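Local coordinates for DNA repair protein XRCC1 (PDB 3K77), which acts as a scaffold in DNA single-strand break repair, gathering repair proteins such as DNA polymerase beta and DNA ligase III, here represented by its N-terminal domain, at residues Lys41-Val46 / Ser140-Ser145; Cys12-Ser17 / Arg34-Gly39; Ala66-Leu71 / Ile130-Pro135; Ile4-Val9 / Val45-Glu50. One frame throughout, in Å; residues are numbered along the deposited sequence.

Contact 1: Lys41-Val46 / Ser140-Ser145; sequences KTISVV and SPFGLS
The backbones of Ile43 and Gly143 come closest here, yet their CA atoms are 7.7 Å apart, too far for strand pairing, and the two backbones form no hydrogen bonds with each other. Residues 42-46 form a strand, which pairs instead with strand 124-133 (Ile43 with Cys132), while 140-145 run from a loop into the start of strand 143-150. The space between is filled by Ile43 and Phe142, whose side chains reach in from opposite directions. The N-terminal domain of XRCC1 is a beta sandwich, and this contact lies in its interior, between the sheets: Ile43 belongs to the sheet holding strand 42-49, Gly143 to the facing sheet. Phe142 has CG lodged between its backbone N and carbonyl carbon (chi1 68°), which sends the ring across toward the other strand. Its CE1 lies 3.8 Å from Ile43 CG1, and its CZ is 4.0 Å from Ile43 CG2, so both branches of the isoleucine border the CE1-CZ end of the ring. Near the ring plane, the edge at CZ meets Thr42 CA at 4.1 Å. Ile43 CD1 also touches CE1 obliquely and reaches the backbone beyond, 3.4 Å from Phe142 O and 4.1 Å from Gly143 CA. Outside the two segments, Trp33 touches Ile43, Cys132 packs on Phe142, and the hydroxyl of Ser65 is hydrogen-bonded to Gly143 O.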
loop_
_atom_site.group_PDB
_atom_site.type_symbol
_atom_site.label_atom_id
_atom_site.label_comp_id
_atom_site.label_asym_id
_atom_site.label_seq_id
_atom_site.Cartn_x
_atom_site.Cartn_y
_atom_site.Cartn_z
ATOM N N LYS A 41 11.872 6.381 7.684
ATOM C CA LYS A 41 11.905 4.934 7.893
ATOM C C LYS A 41 10.632 4.239 7.436
ATOM O O LYS A 41 10.674 3.088 6.993
ATOM C CB LYS A 41 12.254 4.576 9.341
ATOM C CG LYS A 41 13.738 4.313 9.566
ATOM C CD LYS A 41 14.010 3.606 10.890
ATOM C CE LYS A 41 13.536 2.162 10.882
ATOM N NZ LYS A 41 12.046 2.053 10.971
ATOM N N THR A 42 9.504 4.934 7.555
ATOM C CA THR A 42 8.236 4.421 7.036
ATOM C C THR A 42 7.340 5.556 6.548
ATOM O O THR A 42 7.473 6.699 6.987
ATOM C CB THR A 42 7.453 3.557 8.075
ATOM O OG1 THR A 42 6.793 4.416 9.005
ATOM C CG2 THR A 42 8.379 2.608 8.819
ATOM N N ILE A 43 6.439 5.229 5.625
ATOM C CA ILE A 43 5.514 6.196 5.046
ATOM C C ILE A 43 4.157 5.529 4.839
ATOM O O ILE A 43 4.069 4.297 4.822
ATOM C CB ILE A 43 6.041 6.753 3.709
ATOM C CG1 ILE A 43 6.073 5.656 2.644
ATOM C CG2 ILE A 43 7.413 7.391 3.898
ATOM C CD1 ILE A 43 6.630 6.091 1.324
ATOM N N SER A 44 3.109 6.338 4.658
ATOM C CA SER A 44 1.741 5.828 4.709
ATOM C C SER A 44 0.738 6.605 3.839
ATOM O O SER A 44 0.863 7.818 3.652
ATOM C CB SER A 44 1.270 5.818 6.169
ATOM O OG SER A 44 0.081 5.068 6.315
ATOM N N VAL A 45 -0.258 5.890 3.311
ATOM C CA VAL A 45 -1.399 6.509 2.625
ATOM C C VAL A 45 -2.682 5.762 2.938
ATOM O O VAL A 45 -2.697 4.542 3.041
ATOM C CB VAL A 45 -1.262 6.550 1.078
ATOM C CG1 VAL A 45 -0.144 7.470 0.658
ATOM C CG2 VAL A 45 -1.058 5.175 0.535
ATOM N N VAL A 46 -3.755 6.513 3.118
ATOM C CA VAL A 46 -5.072 5.930 3.217
ATOM C C VAL A 46 -5.844 6.265 1.941
ATOM O O VAL A 46 -5.959 7.433 1.567
ATOM C CB VAL A 46 -5.808 6.451 4.445
ATOM C CG1 VAL A 46 -7.224 5.868 4.501
ATOM C CG2 VAL A 46 -5.005 6.109 5.692
ATOM N N SER A 140 17.762 6.881 -0.279
ATOM C CA SER A 140 16.832 7.274 -1.336
ATOM C C SER A 140 15.385 7.316 -0.876
ATOM O O SER A 140 15.008 6.644 0.089
ATOM C CB SER A 140 16.941 6.309 -2.521
ATOM O OG SER A 140 18.289 6.136 -2.923
ATOM N N PRO A 141 14.570 8.128 -1.563
ATOM C CA PRO A 141 13.117 8.057 -1.414
ATOM C C PRO A 141 12.633 6.696 -1.890
ATOM O O PRO A 141 13.234 6.113 -2.802
ATOM C CB PRO A 141 12.615 9.163 -2.352
ATOM C CG PRO A 141 13.750 10.130 -2.426
ATOM C CD PRO A 141 14.985 9.271 -2.396
ATOM N N PHE A 142 11.564 6.198 -1.278
ATOM C CA PHE A 142 11.043 4.884 -1.606
ATOM C C PHE A 142 9.533 4.977 -1.582
ATOM O O PHE A 142 8.987 5.984 -1.119
ATOM C CB PHE A 142 11.536 3.847 -0.600
ATOM C CG PHE A 142 10.971 4.025 0.777
ATOM C CD1 PHE A 142 9.797 3.403 1.148
ATOM C CD2 PHE A 142 11.609 4.832 1.701
ATOM C CE1 PHE A 142 9.273 3.581 2.428
ATOM C CE2 PHE A 142 11.095 5.008 2.970
ATOM C CZ PHE A 142 9.927 4.381 3.337
ATOM N N GLY A 143 8.857 3.946 -2.092
ATOM C CA GLY A 143 7.403 3.905 -2.078
ATOM C C GLY A 143 6.847 2.728 -2.851
ATOM O O GLY A 143 7.360 1.613 -2.778
ATOM N N LEU A 144 5.778 2.979 -3.593
ATOM C CA LEU A 144 5.154 1.944 -4.404
ATOM C C LEU A 144 5.063 2.422 -5.841
ATOM O O LEU A 144 5.032 3.629 -6.100
ATOM C CB LEU A 144 3.742 1.606 -3.897
ATOM C CG LEU A 144 3.582 0.802 -2.599
ATOM C CD1 LEU A 144 2.115 0.560 -2.315
ATOM C CD2 LEU A 144 4.336 -0.510 -2.658
ATOM N N SER A 145 5.043 1.465 -6.768
ATOM C CA SER A 145 4.811 1.753 -8.173
ATOM C C SER A 145 3.319 1.745 -8.438
ATOM O O SER A 145 2.782 2.648 -9.076
ATOM C CB SER A 145 5.520 0.734 -9.064
ATOM O OG SER A 145 5.513 1.162 -10.414
#

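Contact 2: Cys12-Ser17 / Arg34-Gly39; sequences CSSQDS and RAAKAG
Ser14 points its hydroxyl straight into the turn of backbone at Ala35 and Ala36. With chi1 at 172°, OG lies opposite the serine's own N and accepts a hydrogen bond from Ala36 N at 2.9 Å, nearly straight at 164°. Ser14 OG also sits among the methyls of the loop, 3.6 Å from Ala35 CB and equally far from Ala36 CB, and it is hydrogen-bonded to the carboxylate of Glu40 as well. Replacing Ser14 with an alanine would probably leave Ala36 N without its acceptor and Glu40 without this mate, so that the loop at Ala36 is held less firmly. A second point of attachment is Arg34 O. Gln15 CA directs its hydrogen at Arg34 O over 3.1 Å, and Asp16 N makes a weak, bent hydrogen bond to the same carbonyl (123°). The longer side chains carry their polar ends elsewhere. Gln15, extended beyond CG, takes its OE1 to Ala21 N; Asp16 bonds Thr18 and His19 through OD1; Arg34 forms a salt bridge with Asp63. Two loops thus meet, one following strand 6-12 and the other leading into strand 42-49, at the end of the beta sandwich. Because one buried hydroxyl and one carbonyl do most of the joining, the fit depends on directed polar bonds more than on apolar area.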
loop_
_atom_site.group_PDB
_atom_site.type_symbol
_atom_site.label_atom_id
_atom_site.label_comp_id
_atom_site.label_asym_id
_atom_site.label_seq_id
_atom_site.Cartn_x
_atom_site.Cartn_y
_atom_site.Cartn_z
ATOM N N CYS A 12 -1.936 10.999 3.720
ATOM C CA CYS A 12 -0.648 10.527 3.250
ATOM C C CYS A 12 0.387 11.096 4.187
ATOM O O CYS A 12 0.388 12.298 4.436
ATOM C CB CYS A 12 -0.381 11.023 1.834
ATOM S SG CYS A 12 1.209 10.508 1.140
ATOM N N SER A 13 1.249 10.234 4.722
ATOM C CA SER A 13 2.263 10.663 5.686
ATOM C C SER A 13 3.420 11.418 5.020
ATOM O O SER A 13 4.102 12.212 5.657
ATOM C CB SER A 13 2.797 9.463 6.480
ATOM O OG SER A 13 3.806 8.770 5.752
ATOM N N SER A 14 3.634 11.152 3.741
ATOM C CA SER A 14 4.746 11.732 3.006
ATOM C C SER A 14 4.612 11.411 1.525
ATOM O O SER A 14 4.335 10.266 1.151
ATOM C CB SER A 14 6.081 11.176 3.521
ATOM O OG SER A 14 7.161 11.588 2.692
ATOM N N GLN A 15 4.821 12.419 0.681
ATOM C CA GLN A 15 4.731 12.214 -0.761
ATOM C C GLN A 15 5.540 13.231 -1.533
ATOM O O GLN A 15 5.804 14.337 -1.048
ATOM C CB GLN A 15 3.285 12.268 -1.236
ATOM C CG GLN A 15 2.704 13.659 -1.240
ATOM C CD GLN A 15 1.253 13.673 -1.687
ATOM O OE1 GLN A 15 0.759 12.697 -2.253
ATOM N NE2 GLN A 15 0.563 14.778 -1.431
ATOM N N ASP A 16 5.928 12.824 -2.741
ATOM C CA ASP A 16 6.722 13.635 -3.664
ATOM C C ASP A 16 5.823 14.537 -4.501
ATOM O O ASP A 16 4.620 14.282 -4.621
ATOM C CB ASP A 16 7.502 12.709 -4.587
ATOM C CG ASP A 16 8.622 13.403 -5.298
ATOM O OD1 ASP A 16 8.586 13.424 -6.542
ATOM O OD2 ASP A 16 9.529 13.929 -4.622
ATOM N N SER A 17 6.401 15.586 -5.086
ATOM C CA SER A 17 5.610 16.531 -5.885
ATOM C C SER A 17 5.169 15.910 -7.208
ATOM O O SER A 17 4.083 16.209 -7.737
ATOM C CB SER A 17 6.376 17.836 -6.137
ATOM O OG SER A 17 7.746 17.584 -6.372
ATOM N N ARG A 34 5.972 8.101 -4.022
ATOM C CA ARG A 34 7.237 8.080 -3.305
ATOM C C ARG A 34 7.269 9.112 -2.188
ATOM O O ARG A 34 6.493 10.082 -2.202
ATOM C CB ARG A 34 8.386 8.339 -4.257
ATOM C CG ARG A 34 8.803 7.165 -5.087
ATOM C CD ARG A 34 10.266 7.360 -5.415
ATOM N NE ARG A 34 10.721 6.554 -6.532
ATOM C CZ ARG A 34 11.914 6.694 -7.094
ATOM N NH1 ARG A 34 12.757 7.610 -6.637
ATOM N NH2 ARG A 34 12.264 5.923 -8.110
ATOM N N ALA A 35 8.169 8.886 -1.230
ATOM C CA ALA A 35 8.324 9.767 -0.080
ATOM C C ALA A 35 8.862 11.129 -0.512
ATOM O O ALA A 35 9.613 11.244 -1.491
ATOM C CB ALA A 35 9.231 9.136 0.961
ATOM N N ALA A 36 8.465 12.166 0.216
ATOM C CA ALA A 36 8.905 13.506 -0.107
ATOM C C ALA A 36 10.409 13.536 0.023
ATOM O O ALA A 36 11.094 14.260 -0.694
ATOM C CB ALA A 36 8.279 14.508 0.834
ATOM N N LYS A 37 10.922 12.712 0.929
ATOM C CA LYS A 37 12.337 12.733 1.248
ATOM C C LYS A 37 12.954 11.350 1.471
ATOM O O LYS A 37 12.277 10.380 1.829
ATOM C CB LYS A 37 12.596 13.636 2.465
ATOM C CG LYS A 37 12.868 15.068 2.078
ATOM C CD LYS A 37 13.604 15.084 0.749
ATOM C CE LYS A 37 13.597 16.445 0.116
ATOM N NZ LYS A 37 14.548 17.325 0.815
ATOM N N ALA A 38 14.261 11.285 1.244
ATOM C CA ALA A 38 15.045 10.106 1.567
ATOM C C ALA A 38 15.166 10.033 3.074
ATOM O O ALA A 38 15.172 11.061 3.751
ATOM C CB ALA A 38 16.425 10.207 0.940
ATOM N N GLY A 39 15.251 8.820 3.603
ATOM C CA GLY A 39 15.530 8.638 5.015
ATOM C C GLY A 39 14.353 8.599 5.976
ATOM O O GLY A 39 14.561 8.550 7.191
#

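Contact 3: Ala66-Leu71 / Ile130-Pro135; sequences AFVEVL and IVCSQP
Ala66 and Phe67 both donate their backbone N-H to the single carbonyl of Ser133, the signature of a classic beta bulge. Ala66 N, at 2.8 Å, lies nearly along the C=O axis of Ser133, whereas Phe67 N, at 3.2 Å, is tilted 31° from the carbonyl plane. From Phe67 onward the strands pair antiparallel: Phe67 with Ser133, within the bulge, and Glu69 with Val131 are hydrogen-bonded pairs, and Val68 with Cys132 and Val70 with Ile130 non-hydrogen-bonded ones. On the buried face Val68 and Ile130 stand side by side, CG1 to CG2 at 3.9 Å, and Leu144 of the opposing sheet packs on both. On the other face, Leu71 CD1 reaches Val131 CG2 at 4.1 Å, and the Phe67 ring meets Pro135 CG with its edge, CE2 to CG 4.3 Å. Gln134 bends at chi2 (50°), which brings its amide beside the Ala66 methyl, NE2 to CB 3.6 Å; that amide is hydrogen-bonded to Gly64 O, Ser99 and Tyr136 N. The pairing thus gives this sheet one apolar face for the sandwich interior and one mixed face, while the doubly used carbonyl and the bonded amide satisfy polar groups where the strands begin and end.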
loop_
_atom_site.group_PDB
_atom_site.type_symbol
_atom_site.label_atom_id
_atom_site.label_comp_id
_atom_site.label_asym_id
_atom_site.label_seq_id
_atom_site.Cartn_x
_atom_site.Cartn_y
_atom_site.Cartn_z
ATOM N N ALA A 66 11.272 -2.026 1.586
ATOM C CA ALA A 66 11.708 -3.338 2.041
ATOM C C ALA A 66 10.520 -4.155 2.547
ATOM O O ALA A 66 10.476 -5.374 2.372
ATOM C CB ALA A 66 12.776 -3.194 3.131
ATOM N N PHE A 67 9.558 -3.468 3.169
ATOM C CA PHE A 67 8.345 -4.092 3.705
ATOM C C PHE A 67 7.118 -3.297 3.297
ATOM O O PHE A 67 7.165 -2.073 3.165
ATOM C CB PHE A 67 8.375 -4.138 5.233
ATOM C CG PHE A 67 9.495 -4.949 5.796
ATOM C CD1 PHE A 67 9.405 -6.330 5.827
ATOM C CD2 PHE A 67 10.632 -4.334 6.309
ATOM C CE1 PHE A 67 10.431 -7.100 6.339
ATOM C CE2 PHE A 67 11.676 -5.099 6.825
ATOM C CZ PHE A 67 11.572 -6.488 6.838
ATOM N N VAL A 68 6.013 -4.003 3.110
ATOM C CA VAL A 68 4.728 -3.365 2.844
ATOM C C VAL A 68 3.621 -4.038 3.660
ATOM O O VAL A 68 3.528 -5.264 3.743
ATOM C CB VAL A 68 4.364 -3.358 1.328
ATOM C CG1 VAL A 68 3.053 -2.625 1.101
ATOM C CG2 VAL A 68 5.477 -2.702 0.516
ATOM N N GLU A 69 2.785 -3.213 4.274
ATOM C CA GLU A 69 1.652 -3.697 5.049
ATOM C C GLU A 69 0.382 -3.034 4.538
ATOM O O GLU A 69 0.375 -1.866 4.165
ATOM C CB GLU A 69 1.830 -3.380 6.537
ATOM C CG GLU A 69 0.705 -3.881 7.424
ATOM C CD GLU A 69 0.934 -3.573 8.890
ATOM O OE1 GLU A 69 0.682 -4.458 9.734
ATOM O OE2 GLU A 69 1.382 -2.452 9.203
ATOM N N VAL A 70 -0.696 -3.798 4.517
ATOM C CA VAL A 70 -1.973 -3.268 4.104
ATOM C C VAL A 70 -2.964 -3.507 5.229
ATOM O O VAL A 70 -3.113 -4.628 5.717
ATOM C CB VAL A 70 -2.471 -3.915 2.780
ATOM C CG1 VAL A 70 -3.962 -3.589 2.530
ATOM C CG2 VAL A 70 -1.604 -3.464 1.601
ATOM N N LEU A 71 -3.615 -2.429 5.651
ATOM C CA LEU A 71 -4.673 -2.506 6.640
ATOM C C LEU A 71 -5.954 -1.965 6.037
ATOM O O LEU A 71 -5.916 -1.191 5.086
ATOM C CB LEU A 71 -4.322 -1.713 7.898
ATOM C CG LEU A 71 -3.044 -2.107 8.639
ATOM C CD1 LEU A 71 -1.835 -1.371 8.047
ATOM C CD2 LEU A 71 -3.200 -1.780 10.112
ATOM N N ILE A 130 -2.076 1.720 3.388
ATOM C CA ILE A 130 -0.851 1.057 2.970
ATOM C C ILE A 130 0.357 1.663 3.670
ATOM O O ILE A 130 0.603 2.865 3.564
ATOM C CB ILE A 130 -0.670 1.133 1.450
ATOM C CG1 ILE A 130 -1.941 0.613 0.749
ATOM C CG2 ILE A 130 0.558 0.362 1.025
ATOM C CD1 ILE A 130 -2.061 1.047 -0.685
ATOM N N VAL A 131 1.096 0.826 4.402
ATOM C CA VAL A 131 2.312 1.258 5.095
ATOM C C VAL A 131 3.553 0.642 4.452
ATOM O O VAL A 131 3.636 -0.572 4.287
ATOM C CB VAL A 131 2.261 0.927 6.617
ATOM C CG1 VAL A 131 3.470 1.503 7.341
ATOM C CG2 VAL A 131 0.968 1.457 7.239
ATOM N N CYS A 132 4.501 1.501 4.071
ATOM C CA CYS A 132 5.772 1.076 3.481
ATOM C C CYS A 132 6.954 1.379 4.397
ATOM O O CYS A 132 7.040 2.463 4.948
ATOM C CB CYS A 132 6.010 1.801 2.151
ATOM S SG CYS A 132 4.748 1.542 0.889
ATOM N N SER A 133 7.888 0.440 4.513
ATOM C CA SER A 133 9.067 0.646 5.346
ATOM C C SER A 133 10.355 0.425 4.560
ATOM O O SER A 133 10.409 -0.389 3.645
ATOM C CB SER A 133 9.054 -0.293 6.557
ATOM O OG SER A 133 7.916 -0.069 7.354
ATOM N N GLN A 134 11.394 1.159 4.936
ATOM C CA GLN A 134 12.734 0.929 4.412
ATOM C C GLN A 134 13.759 1.292 5.492
ATOM O O GLN A 134 14.294 2.407 5.510
ATOM C CB GLN A 134 12.959 1.722 3.131
ATOM C CG GLN A 134 14.342 1.605 2.584
ATOM C CD GLN A 134 14.808 0.170 2.475
ATOM O OE1 GLN A 134 15.481 -0.335 3.371
ATOM N NE2 GLN A 134 14.463 -0.494 1.372
ATOM N N PRO A 135 14.014 0.342 6.412
ATOM C CA PRO A 135 14.914 0.496 7.560
ATOM C C PRO A 135 16.371 0.228 7.209
ATOM O O PRO A 135 17.257 0.557 8.005
ATOM C CB PRO A 135 14.442 -0.601 8.528
ATOM C CG PRO A 135 13.270 -1.276 7.865
ATOM C CD PRO A 135 13.378 -0.985 6.408
#

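Contact 4: Ile4-Val9 / Val45-Glu50; sequences IRLRHV and VVLQLE
Arg7 and His8 both face Gln48, and the backbone hydrogen bonds record it: Gln48 O takes Arg7 N at 2.6 Å and, weakly, His8 N at 3.4 Å. In return Gln48 N gives a straight bond to His8 O (2.8 Å, 172°), and Glu50 N reaches Arg5 O beyond the irregularity. This classic beta bulge shifts the register of the antiparallel strands by one residue, and the side chains of the Leu6-Leu49 pair diverge. Apolar contacts line one flank. Val9 CG2 meets Leu47 CD2 at 3.6 Å, Leu6 sends CD1 to Leu47 and CD2 to Leu49, and Ile4 CG2 touches Leu49 CD1 at 3.9 Å. Strand 6-12 is thereby added beside strand 42-49 in one sheet of the beta sandwich, while the backbone of Ile4 also bonds Phe149 of the other sheet. Among the polar side chains, Gln48 bends at chi2 (69°) and turns NE2 back onto Leu49 O, 2.7 Å away, in the amide plane and on a carbonyl lone pair; its OE1 has a weak bond from Arg127. Its CB lies 3.6 Å from ND1 of the obliquely placed His8 ring. An alanine in place of Gln48 would probably leave Leu49 O without this donor and the His8 ring less supported, with CG gone from beside it. At the exposed end Glu50 OE1 sits over one face of the Arg5 guanidinium, 4.1 Å from NH1, too far for a salt bridge, so any attraction is probably diffuse.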
loop_
_atom_site.group_PDB
_atom_site.type_symbol
_atom_site.label_atom_id
_atom_site.label_comp_id
_atom_site.label_asym_id
_atom_site.label_seq_id
_atom_site.Cartn_x
_atom_site.Cartn_y
_atom_site.Cartn_z
ATOM N N ILE A 4 -11.239 -3.309 -7.881
ATOM C CA ILE A 4 -11.895 -2.311 -7.058
ATOM C C ILE A 4 -11.453 -0.898 -7.453
ATOM O O ILE A 4 -10.269 -0.632 -7.694
ATOM C CB ILE A 4 -11.603 -2.549 -5.557
ATOM C CG1 ILE A 4 -12.246 -3.856 -5.095
ATOM C CG2 ILE A 4 -12.124 -1.404 -4.710
ATOM C CD1 ILE A 4 -12.086 -4.134 -3.595
ATOM N N ARG A 5 -12.418 0.008 -7.506
ATOM C CA ARG A 5 -12.154 1.378 -7.892
ATOM C C ARG A 5 -11.888 2.251 -6.674
ATOM O O ARG A 5 -12.605 2.162 -5.679
ATOM C CB ARG A 5 -13.339 1.919 -8.684
ATOM C CG ARG A 5 -13.969 0.913 -9.638
ATOM C CD ARG A 5 -14.369 1.593 -10.926
ATOM N NE ARG A 5 -13.228 2.283 -11.528
ATOM C CZ ARG A 5 -13.326 3.360 -12.303
ATOM N NH1 ARG A 5 -14.517 3.885 -12.568
ATOM N NH2 ARG A 5 -12.233 3.920 -12.804
ATOM N N LEU A 6 -10.860 3.095 -6.768
ATOM C CA LEU A 6 -10.448 3.978 -5.673
ATOM C C LEU A 6 -10.858 5.423 -5.951
ATOM O O LEU A 6 -10.532 5.980 -6.995
ATOM C CB LEU A 6 -8.931 3.899 -5.457
ATOM C CG LEU A 6 -8.357 2.491 -5.355
ATOM C CD1 LEU A 6 -6.859 2.541 -5.505
ATOM C CD2 LEU A 6 -8.756 1.826 -4.039
ATOM N N ARG A 7 -11.560 6.023 -4.999
ATOM C CA ARG A 7 -12.121 7.355 -5.169
ATOM C C ARG A 7 -11.079 8.467 -4.957
ATOM O O ARG A 7 -10.819 9.276 -5.860
ATOM C CB ARG A 7 -13.310 7.532 -4.215
ATOM C CG ARG A 7 -13.902 8.931 -4.143
ATOM C CD ARG A 7 -14.911 8.977 -3.010
ATOM N NE ARG A 7 -15.209 10.333 -2.556
ATOM C CZ ARG A 7 -16.421 10.885 -2.586
ATOM N NH1 ARG A 7 -17.458 10.198 -3.045
ATOM N NH2 ARG A 7 -16.601 12.122 -2.151
ATOM N N HIS A 8 -10.475 8.506 -3.772
ATOM C CA HIS A 8 -9.508 9.552 -3.477
ATOM C C HIS A 8 -8.533 9.143 -2.377
ATOM O O HIS A 8 -8.684 8.084 -1.766
ATOM C CB HIS A 8 -10.217 10.887 -3.167
ATOM C CG HIS A 8 -10.669 11.040 -1.742
ATOM N ND1 HIS A 8 -11.822 10.472 -1.258
ATOM C CD2 HIS A 8 -10.128 11.737 -0.710
ATOM C CE1 HIS A 8 -11.967 10.789 0.021
ATOM N NE2 HIS A 8 -10.956 11.554 0.372
ATOM N N VAL A 9 -7.506 9.964 -2.178
ATOM C CA VAL A 9 -6.538 9.782 -1.101
ATOM C C VAL A 9 -7.035 10.510 0.150
ATOM O O VAL A 9 -7.227 11.734 0.122
ATOM C CB VAL A 9 -5.160 10.348 -1.503
ATOM C CG1 VAL A 9 -4.134 10.177 -0.368
ATOM C CG2 VAL A 9 -4.685 9.687 -2.788
ATOM N N VAL A 45 -0.258 5.890 3.311
ATOM C CA VAL A 45 -1.399 6.509 2.625
ATOM C C VAL A 45 -2.682 5.762 2.938
ATOM O O VAL A 45 -2.697 4.542 3.041
ATOM C CB VAL A 45 -1.262 6.550 1.078
ATOM C CG1 VAL A 45 -0.144 7.470 0.658
ATOM C CG2 VAL A 45 -1.058 5.175 0.535
ATOM N N VAL A 46 -3.755 6.513 3.118
ATOM C CA VAL A 46 -5.072 5.930 3.217
ATOM C C VAL A 46 -5.844 6.265 1.941
ATOM O O VAL A 46 -5.959 7.433 1.567
ATOM C CB VAL A 46 -5.808 6.451 4.445
ATOM C CG1 VAL A 46 -7.224 5.868 4.501
ATOM C CG2 VAL A 46 -5.005 6.109 5.692
ATOM N N LEU A 47 -6.348 5.232 1.267
ATOM C CA LEU A 47 -7.150 5.411 0.064
ATOM C C LEU A 47 -8.617 5.107 0.335
ATOM O O LEU A 47 -8.936 4.141 1.025
ATOM C CB LEU A 47 -6.628 4.531 -1.067
ATOM C CG LEU A 47 -5.151 4.749 -1.385
ATOM C CD1 LEU A 47 -4.646 3.696 -2.358
ATOM C CD2 LEU A 47 -4.909 6.164 -1.911
ATOM N N GLN A 48 -9.498 5.954 -0.198
ATOM C CA GLN A 48 -10.942 5.761 -0.082
ATOM C C GLN A 48 -11.490 5.024 -1.306
ATOM O O GLN A 48 -11.314 5.479 -2.440
ATOM C CB GLN A 48 -11.645 7.109 0.081
ATOM C CG GLN A 48 -13.173 7.075 -0.035
ATOM C CD GLN A 48 -13.848 6.353 1.122
ATOM O OE1 GLN A 48 -13.665 6.707 2.292
ATOM N NE2 GLN A 48 -14.649 5.341 0.797
ATOM N N LEU A 49 -12.150 3.887 -1.074
ATOM C CA LEU A 49 -12.836 3.162 -2.144
ATOM C C LEU A 49 -14.125 3.882 -2.551
ATOM O O LEU A 49 -14.731 4.585 -1.751
ATOM C CB LEU A 49 -13.182 1.737 -1.717
ATOM C CG LEU A 49 -12.198 0.891 -0.901
ATOM C CD1 LEU A 49 -12.627 -0.577 -0.952
ATOM C CD2 LEU A 49 -10.769 1.032 -1.390
ATOM N N GLU A 50 -14.549 3.702 -3.797
ATOM C CA GLU A 50 -15.764 4.358 -4.272
ATOM C C GLU A 50 -16.980 3.831 -3.531
ATOM O O GLU A 50 -17.898 4.583 -3.227
ATOM C CB GLU A 50 -15.938 4.204 -5.789
ATOM C CG GLU A 50 -15.106 5.185 -6.584
ATOM C CD GLU A 50 -15.208 4.948 -8.070
ATOM O OE1 GLU A 50 -14.373 5.506 -8.816
ATOM O OE2 GLU A 50 -16.122 4.200 -8.488
#

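Strand 42-49 serves both contact 1 and contact 4, which share Val45 and Val46 although their centres lie about 17 Å apart. It also pairs with strand 124-133 of contact 3, through Ile43 N to Cys132 O and Val45 O to Ile130 N. Contact 1 is the buried one, chiefly apolar, its segments sharing no hydrogen bond, between facing sheets. Contacts 3 and 4 are strand pairings within one sheet, each with a bulge; contact 3 lies nearer the centre of the chain, contact 4 carries charged, exposed residues at its end. Contact 2, between loops farther out, relies on polar bonds, yet meets contact 1 through Ala35 N to Phe142 O and Ser13 N to Ser44 O.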